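Local coordinates for protein omega transaminase (Pseudomonas sp., PDB 5LHA) that probably transfers amino groups between amines and carbonyl compounds as a fold type I, PLP-dependent amine transaminase, held here with pyridoxamine phosphate, at residues A362-Q367 / L445-L450; M115-F120 / R310-I315; P190-N195 / R200-L205. One frame throughout, in Å; residues are numbered along the deposited sequence.

Contact 1 of 3, residues A362-Q367 / L445-L450; sequences AQLLEQ and LMVSAL
Two helices meet here in an apolar helix-helix contact, its centre about 22 Å from the centre of the chain, where L364 and Q367 of helix 353-368 pack on V447 of helix 440-457, and L364 also on M446. The two short segments run nearly side by side in the same direction, with an angle of 24° between them and an axis separation of 10.1 Å, wide enough that side chains rather than backbones do the touching. V447 is the central residue. Its CG2 methyl receives CD1 of L364 at 3.6 Å, the two side chains overlapping alongside and pointing opposite ways. L364 reaches it because CG stands anti to the backbone N (chi1 178°), which brings the end of the chain nearer than its root. CD1 also brushes CB of M446 at 4.5 Å. Both helices belong to the C-terminal part of the class-III aminotransferase fold, and helix 440-457 lies against the seven-stranded mixed sheet that contains strands 54-57 and 421-426, with M446 resting on L56 and V421. Q367 lies roughly perpendicular to V447: both its CB and its amide NE2 come within van der Waals range of CG2, NE2 at 3.6 Å. One turn back on the same helix, NE2 of Q363 gives OE1 of Q367 a weak hydrogen bond of 3.4 Å, though Q363 is poorly ordered.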
# COMPACT_ATOMS: atom_id res chain seq x y z
N ALA A 362 -40.63 -6.36 17.76
CA ALA A 362 -41.43 -7.34 17.03
C ALA A 362 -42.83 -6.80 16.75
O ALA A 362 -43.31 -6.87 15.61
CB ALA A 362 -41.51 -8.65 17.82
N GLN A 363 -43.51 -6.32 17.79
CA GLN A 363 -44.80 -5.66 17.62
C GLN A 363 -44.72 -4.59 16.54
O GLN A 363 -45.55 -4.56 15.62
CB GLN A 363 -45.25 -5.09 18.97
CG GLN A 363 -46.52 -4.24 18.96
CD GLN A 363 -46.73 -3.47 20.27
OE1 GLN A 363 -46.27 -3.90 21.34
NE2 GLN A 363 -47.42 -2.33 20.19
N LEU A 364 -43.71 -3.72 16.61
CA LEU A 364 -43.60 -2.64 15.63
C LEU A 364 -43.38 -3.20 14.23
O LEU A 364 -44.04 -2.76 13.27
CB LEU A 364 -42.45 -1.70 16.02
CG LEU A 364 -42.11 -0.52 15.11
CD1 LEU A 364 -43.32 0.38 14.89
CD2 LEU A 364 -40.93 0.28 15.65
N LEU A 365 -42.48 -4.19 14.09
CA LEU A 365 -42.22 -4.80 12.78
C LEU A 365 -43.47 -5.43 12.21
O LEU A 365 -43.77 -5.28 11.02
CB LEU A 365 -41.10 -5.84 12.92
CG LEU A 365 -40.61 -6.58 11.66
CD1 LEU A 365 -39.87 -5.64 10.72
CD2 LEU A 365 -39.72 -7.76 12.02
N GLU A 366 -44.23 -6.13 13.05
CA GLU A 366 -45.50 -6.73 12.64
C GLU A 366 -46.44 -5.68 12.06
O GLU A 366 -47.06 -5.89 11.01
CB GLU A 366 -46.16 -7.39 13.86
CG GLU A 366 -47.64 -7.75 13.70
CD GLU A 366 -48.28 -8.18 15.02
OE1 GLU A 366 -47.55 -8.34 16.03
OE2 GLU A 366 -49.53 -8.34 15.07
N GLN A 367 -46.56 -4.54 12.74
CA GLN A 367 -47.49 -3.49 12.32
C GLN A 367 -47.07 -2.81 11.02
O GLN A 367 -47.91 -2.17 10.37
CB GLN A 367 -47.61 -2.45 13.43
CG GLN A 367 -48.29 -2.97 14.68
CD GLN A 367 -48.44 -1.90 15.74
OE1 GLN A 367 -47.99 -2.07 16.87
NE2 GLN A 367 -49.07 -0.78 15.38
N LEU A 445 -47.58 5.16 17.39
CA LEU A 445 -47.41 6.50 16.84
C LEU A 445 -46.48 6.50 15.63
O LEU A 445 -46.72 7.20 14.65
CB LEU A 445 -46.89 7.46 17.91
CG LEU A 445 -46.38 8.81 17.42
CD1 LEU A 445 -47.46 9.58 16.66
CD2 LEU A 445 -45.86 9.64 18.58
N MET A 446 -45.41 5.71 15.70
CA MET A 446 -44.49 5.61 14.57
C MET A 446 -45.14 4.96 13.36
O MET A 446 -44.91 5.36 12.22
CB MET A 446 -43.25 4.85 15.01
CG MET A 446 -42.49 5.63 16.04
SD MET A 446 -40.93 4.86 16.43
CE MET A 446 -39.99 5.26 14.96
N VAL A 447 -45.95 3.92 13.60
CA VAL A 447 -46.69 3.29 12.51
C VAL A 447 -47.59 4.31 11.83
O VAL A 447 -47.62 4.41 10.59
CB VAL A 447 -47.51 2.10 13.06
CG1 VAL A 447 -48.49 1.58 12.02
CG2 VAL A 447 -46.57 1.01 13.50
N SER A 448 -48.34 5.08 12.62
CA SER A 448 -49.30 6.02 12.06
C SER A 448 -48.62 7.10 11.22
O SER A 448 -49.19 7.55 10.22
CB SER A 448 -50.12 6.65 13.18
OG SER A 448 -50.88 5.68 13.86
N ALA A 449 -47.45 7.57 11.65
CA ALA A 449 -46.79 8.67 10.95
C ALA A 449 -46.22 8.21 9.61
O ALA A 449 -46.25 8.97 8.63
CB ALA A 449 -45.70 9.28 11.82
N LEU A 450 -45.68 6.99 9.54
CA LEU A 450 -45.18 6.47 8.28
C LEU A 450 -46.32 6.18 7.31
O LEU A 450 -46.20 6.43 6.10
CB LEU A 450 -44.32 5.23 8.52
CG LEU A 450 -43.02 5.58 9.25
CD1 LEU A 450 -42.39 4.36 9.91
CD2 LEU A 450 -42.05 6.25 8.29

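Contact 2 of 3, residues M115-F120 / R310-I315; sequences MARVLF and RIADAI
A classic beta bulge in strand 115-121, the outermost of its sheet within this chain, faces helix 309-316 here: A116 and R117 both lie opposite F307 of the neighbouring antiparallel strand 303-308, and both turn their CB toward A312. Within residues 310-315, the A312 methyl does all the touching. It sits 3.6 Å from CG of R117 and 4.1 Å from CB of A116, so a single small side chain meets two consecutive strand residues, which a regular strand would send to opposite sides of the sheet. The CA atoms of R117 and A312 are 6.4 Å apart. R117 touches with the root of its chain and then bends at chi2 (-76°), carrying the guanidinium away from A312. Its NH1 returns to the carbonyl O of A116 at 3.1 Å; that oxygen lies near the guanidinium plane, whereas the donor stands well above the carbonyl plane, 58° out of it. NE forms a salt bridge with E316 at the end of the same helix. W22 of the second subunit packs on both R117 and A312, and V118 makes backbone hydrogen bonds with that subunit, so the bulge lies at a subunit interface of this large domain. Across the contact itself the forces are purely apolar, but the charge of R117 is buried, and E316 together with the A116 carbonyl probably offsets it and limits the rotation of the guanidinium, even with R33 of the second subunit close to NH2.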
# COMPACT_ATOMS: atom_id res chain seq x y z
N MET A 115 -14.06 -12.04 27.84
CA MET A 115 -13.36 -10.77 27.70
C MET A 115 -12.53 -10.49 28.95
O MET A 115 -13.00 -10.66 30.08
CB MET A 115 -14.36 -9.64 27.48
CG MET A 115 -15.06 -9.65 26.13
SD MET A 115 -13.92 -9.59 24.72
CE MET A 115 -14.80 -10.59 23.54
N ALA A 116 -11.30 -10.03 28.74
CA ALA A 116 -10.36 -9.87 29.84
C ALA A 116 -9.83 -8.46 30.01
O ALA A 116 -9.58 -8.04 31.14
CB ALA A 116 -9.17 -10.84 29.67
N ARG A 117 -9.65 -7.71 28.91
CA ARG A 117 -9.05 -6.39 28.95
C ARG A 117 -9.88 -5.42 28.11
O ARG A 117 -10.46 -5.79 27.09
CB ARG A 117 -7.61 -6.42 28.42
CG ARG A 117 -6.66 -7.25 29.26
CD ARG A 117 -6.26 -6.52 30.53
NE ARG A 117 -5.26 -7.26 31.30
CZ ARG A 117 -5.54 -8.19 32.21
NH1 ARG A 117 -6.80 -8.50 32.48
NH2 ARG A 117 -4.57 -8.80 32.86
N VAL A 118 -9.91 -4.16 28.56
CA VAL A 118 -10.60 -3.07 27.87
C VAL A 118 -9.57 -2.02 27.48
O VAL A 118 -8.70 -1.67 28.29
CB VAL A 118 -11.69 -2.42 28.74
CG1 VAL A 118 -12.55 -1.49 27.88
CG2 VAL A 118 -12.54 -3.47 29.44
N LEU A 119 -9.65 -1.54 26.24
CA LEU A 119 -8.96 -0.33 25.81
C LEU A 119 -10.02 0.72 25.50
O LEU A 119 -10.73 0.61 24.49
CB LEU A 119 -8.05 -0.59 24.61
CG LEU A 119 -6.78 0.25 24.62
CD1 LEU A 119 -5.76 -0.32 23.66
CD2 LEU A 119 -7.06 1.71 24.28
N PHE A 120 -10.10 1.74 26.35
CA PHE A 120 -11.14 2.75 26.28
C PHE A 120 -10.81 3.80 25.22
O PHE A 120 -9.65 4.02 24.85
CB PHE A 120 -11.33 3.44 27.64
CG PHE A 120 -12.05 2.59 28.66
CD1 PHE A 120 -13.41 2.37 28.57
CD2 PHE A 120 -11.35 1.99 29.69
CE1 PHE A 120 -14.06 1.57 29.50
CE2 PHE A 120 -11.99 1.20 30.62
CZ PHE A 120 -13.35 0.99 30.52
N ARG A 310 -7.50 -14.98 25.56
CA ARG A 310 -6.57 -15.42 24.52
C ARG A 310 -5.67 -14.28 24.05
O ARG A 310 -4.44 -14.36 24.15
CB ARG A 310 -7.36 -15.99 23.34
CG ARG A 310 -6.53 -16.28 22.10
CD ARG A 310 -7.41 -16.47 20.88
NE ARG A 310 -6.63 -16.57 19.64
CZ ARG A 310 -7.12 -16.93 18.46
NH1 ARG A 310 -8.40 -17.24 18.32
NH2 ARG A 310 -6.32 -16.97 17.40
N ILE A 311 -6.27 -13.20 23.56
CA ILE A 311 -5.52 -12.05 23.05
C ILE A 311 -4.75 -11.37 24.17
O ILE A 311 -3.59 -10.96 23.99
CB ILE A 311 -6.49 -11.08 22.35
CG1 ILE A 311 -7.10 -11.73 21.11
CG2 ILE A 311 -5.80 -9.76 21.98
CD1 ILE A 311 -8.38 -11.05 20.62
N ALA A 312 -5.39 -11.17 25.32
CA ALA A 312 -4.75 -10.46 26.43
C ALA A 312 -3.47 -11.17 26.87
O ALA A 312 -2.43 -10.53 27.10
CB ALA A 312 -5.73 -10.32 27.59
N ASP A 313 -3.54 -12.50 27.02
CA ASP A 313 -2.40 -13.29 27.47
C ASP A 313 -1.23 -13.19 26.50
O ASP A 313 -0.07 -13.14 26.93
CB ASP A 313 -2.82 -14.75 27.62
CG ASP A 313 -3.72 -14.97 28.80
OD1 ASP A 313 -3.76 -14.09 29.68
OD2 ASP A 313 -4.40 -16.01 28.83
N ALA A 314 -1.51 -13.22 25.19
CA ALA A 314 -0.44 -13.17 24.21
C ALA A 314 0.29 -11.83 24.24
O ALA A 314 1.52 -11.77 24.14
CB ALA A 314 -0.99 -13.42 22.81
N ILE A 315 -0.47 -10.74 24.35
CA ILE A 315 0.13 -9.42 24.32
C ILE A 315 0.89 -9.16 25.61
O ILE A 315 2.02 -8.66 25.59
CB ILE A 315 -0.96 -8.36 24.05
CG1 ILE A 315 -1.52 -8.57 22.65
CG2 ILE A 315 -0.39 -6.95 24.18
CD1 ILE A 315 -2.56 -7.59 22.23

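Contact 3 of 3, residues P190-N195 / R200-L205; sequences PWLYRN and RDPQAL
L205 pushes its two methyls into the turn formed by residues 190-195: CD2 lies against the backbone, 3.6 Å from N of L192, while CD1 meets CG of N195 at 3.5 Å. L192 answers from the side, its CG 3.8 Å from CD2 of L205 and its own CD2 reaching P202. Beside this apolar patch R200 bends back at chi2 (-54°), and its NH1 donates to the carbonyl O of L192 at 2.8 Å, a bent bond with an N-H...O angle of 132°. Its NH2 donates to a water, which returns a weak bond to the carbonyl O of Y193. The N195 amide that meets CD1 is itself held at both ends: ND2 donates to O of W191 at 2.7 Å, and OD1 accepts from N of C199. Farther out, D201 is the N-cap of helix 202-220, its OD1 taking the N-H of A204 at 3.0 Å. R194 makes a salt bridge with D391 and donates from NE to the carbonyl O of R399. The loop after strand 184-187 is thus folded onto the first turn of the next helix by leucine packing; R200 is gripped by the L192 carbonyl and a water, which probably offset the like charge of R399 close by.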
# COMPACT_ATOMS: atom_id res chain seq x y z
N PRO A 190 -24.80 -11.89 3.93
CA PRO A 190 -25.98 -12.76 3.81
C PRO A 190 -27.28 -11.97 3.89
O PRO A 190 -27.98 -11.95 4.91
CB PRO A 190 -25.81 -13.73 4.98
CG PRO A 190 -25.02 -12.97 5.97
CD PRO A 190 -24.07 -12.12 5.19
N TRP A 191 -27.60 -11.30 2.77
CA TRP A 191 -28.71 -10.36 2.64
C TRP A 191 -29.77 -11.01 1.76
O TRP A 191 -29.53 -11.24 0.57
CB TRP A 191 -28.21 -9.05 2.02
CG TRP A 191 -29.21 -7.91 1.99
CD1 TRP A 191 -30.42 -7.84 2.62
CD2 TRP A 191 -29.06 -6.67 1.28
NE1 TRP A 191 -31.03 -6.64 2.35
CE2 TRP A 191 -30.22 -5.90 1.53
CE3 TRP A 191 -28.06 -6.14 0.46
CZ2 TRP A 191 -30.40 -4.63 0.98
CZ3 TRP A 191 -28.25 -4.88 -0.08
CH2 TRP A 191 -29.41 -4.14 0.18
N LEU A 192 -30.91 -11.35 2.35
CA LEU A 192 -31.93 -12.09 1.61
C LEU A 192 -32.56 -11.25 0.51
O LEU A 192 -32.86 -11.76 -0.58
CB LEU A 192 -33.01 -12.58 2.58
CG LEU A 192 -32.69 -13.72 3.54
CD1 LEU A 192 -33.46 -13.53 4.84
CD2 LEU A 192 -33.05 -15.04 2.89
N TYR A 193 -32.73 -9.95 0.75
CA TYR A 193 -33.42 -9.11 -0.22
C TYR A 193 -32.58 -8.89 -1.48
O TYR A 193 -33.13 -8.85 -2.59
CB TYR A 193 -33.82 -7.77 0.43
CG TYR A 193 -34.93 -7.07 -0.32
CD1 TYR A 193 -36.19 -7.65 -0.46
CD2 TYR A 193 -34.70 -5.84 -0.93
CE1 TYR A 193 -37.20 -7.02 -1.16
CE2 TYR A 193 -35.71 -5.19 -1.64
CZ TYR A 193 -36.96 -5.79 -1.75
OH TYR A 193 -37.96 -5.16 -2.46
N ARG A 194 -31.26 -8.74 -1.34
CA ARG A 194 -30.36 -8.53 -2.48
C ARG A 194 -29.08 -9.31 -2.24
O ARG A 194 -28.33 -8.99 -1.32
CB ARG A 194 -30.03 -7.04 -2.67
CG ARG A 194 -31.19 -6.14 -3.04
CD ARG A 194 -30.68 -4.76 -3.44
NE ARG A 194 -31.78 -3.82 -3.71
CZ ARG A 194 -32.44 -3.14 -2.78
NH1 ARG A 194 -32.13 -3.27 -1.49
NH2 ARG A 194 -33.42 -2.32 -3.15
N ASN A 195 -28.81 -10.32 -3.08
CA ASN A 195 -27.58 -11.09 -2.98
C ASN A 195 -27.25 -11.67 -4.35
O ASN A 195 -28.13 -11.79 -5.20
CB ASN A 195 -27.67 -12.19 -1.91
CG ASN A 195 -28.80 -13.18 -2.15
OD1 ASN A 195 -28.65 -14.13 -2.91
ND2 ASN A 195 -29.93 -12.96 -1.50
N ARG A 200 -33.47 -16.59 -1.67
CA ARG A 200 -34.36 -16.11 -0.63
C ARG A 200 -34.56 -17.13 0.48
O ARG A 200 -35.50 -17.01 1.28
CB ARG A 200 -35.72 -15.71 -1.22
CG ARG A 200 -35.65 -14.97 -2.55
CD ARG A 200 -34.76 -13.75 -2.49
NE ARG A 200 -34.72 -13.06 -3.78
CZ ARG A 200 -33.73 -12.27 -4.17
NH1 ARG A 200 -32.69 -12.05 -3.38
NH2 ARG A 200 -33.79 -11.69 -5.37
N ASP A 201 -33.67 -18.12 0.58
CA ASP A 201 -33.75 -19.16 1.61
C ASP A 201 -32.57 -19.01 2.55
O ASP A 201 -31.42 -19.05 2.11
CB ASP A 201 -33.77 -20.55 0.98
CG ASP A 201 -33.76 -21.68 2.01
OD1 ASP A 201 -32.71 -21.90 2.66
OD2 ASP A 201 -34.80 -22.36 2.16
N PRO A 202 -32.82 -18.83 3.85
CA PRO A 202 -31.73 -18.48 4.78
C PRO A 202 -30.61 -19.51 4.88
O PRO A 202 -29.44 -19.14 4.85
CB PRO A 202 -32.45 -18.30 6.12
CG PRO A 202 -33.88 -18.05 5.76
CD PRO A 202 -34.13 -18.86 4.53
N GLN A 203 -30.94 -20.80 5.02
CA GLN A 203 -29.89 -21.81 5.14
C GLN A 203 -29.06 -21.88 3.86
O GLN A 203 -27.83 -22.00 3.91
CB GLN A 203 -30.49 -23.18 5.48
CG GLN A 203 -29.47 -24.26 5.84
CD GLN A 203 -28.71 -24.83 4.63
OE1 GLN A 203 -29.29 -25.06 3.57
NE2 GLN A 203 -27.40 -25.05 4.80
N ALA A 204 -29.72 -21.83 2.70
CA ALA A 204 -28.98 -21.85 1.45
C ALA A 204 -28.13 -20.59 1.27
O ALA A 204 -27.05 -20.65 0.67
CB ALA A 204 -29.94 -22.01 0.27
N LEU A 205 -28.60 -19.45 1.79
CA LEU A 205 -27.85 -18.20 1.66
C LEU A 205 -26.63 -18.18 2.59
O LEU A 205 -25.57 -17.68 2.21
CB LEU A 205 -28.76 -17.00 1.95
CG LEU A 205 -28.17 -15.60 1.78
CD1 LEU A 205 -27.67 -15.35 0.36
CD2 LEU A 205 -29.21 -14.57 2.14
O HOH W 1 -31.52 -10.01 -5.42

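The three contacts are well separated and none touches another: centres of contacts 1 and 2 are 42 Å apart, on opposite sides of the chain's centre, those of 2 and 3 are 35 Å apart, and those of 1 and 3 are 25 Å apart. Along the chain, contact 3 falls between the two segments of contact 2, and contact 1 follows both. Contacts 2 and 3 adjoin the two outermost strands, within this chain, of one seven-stranded sheet, through strand 115-121 and the loop following strand 184-187. Contact 1 belongs with the other sheet, which the contact 3 loop also reaches through strands 387-393 and 378-384. Contact 3 therefore bridges the two sheet regions, while contact 2 faces a second subunit.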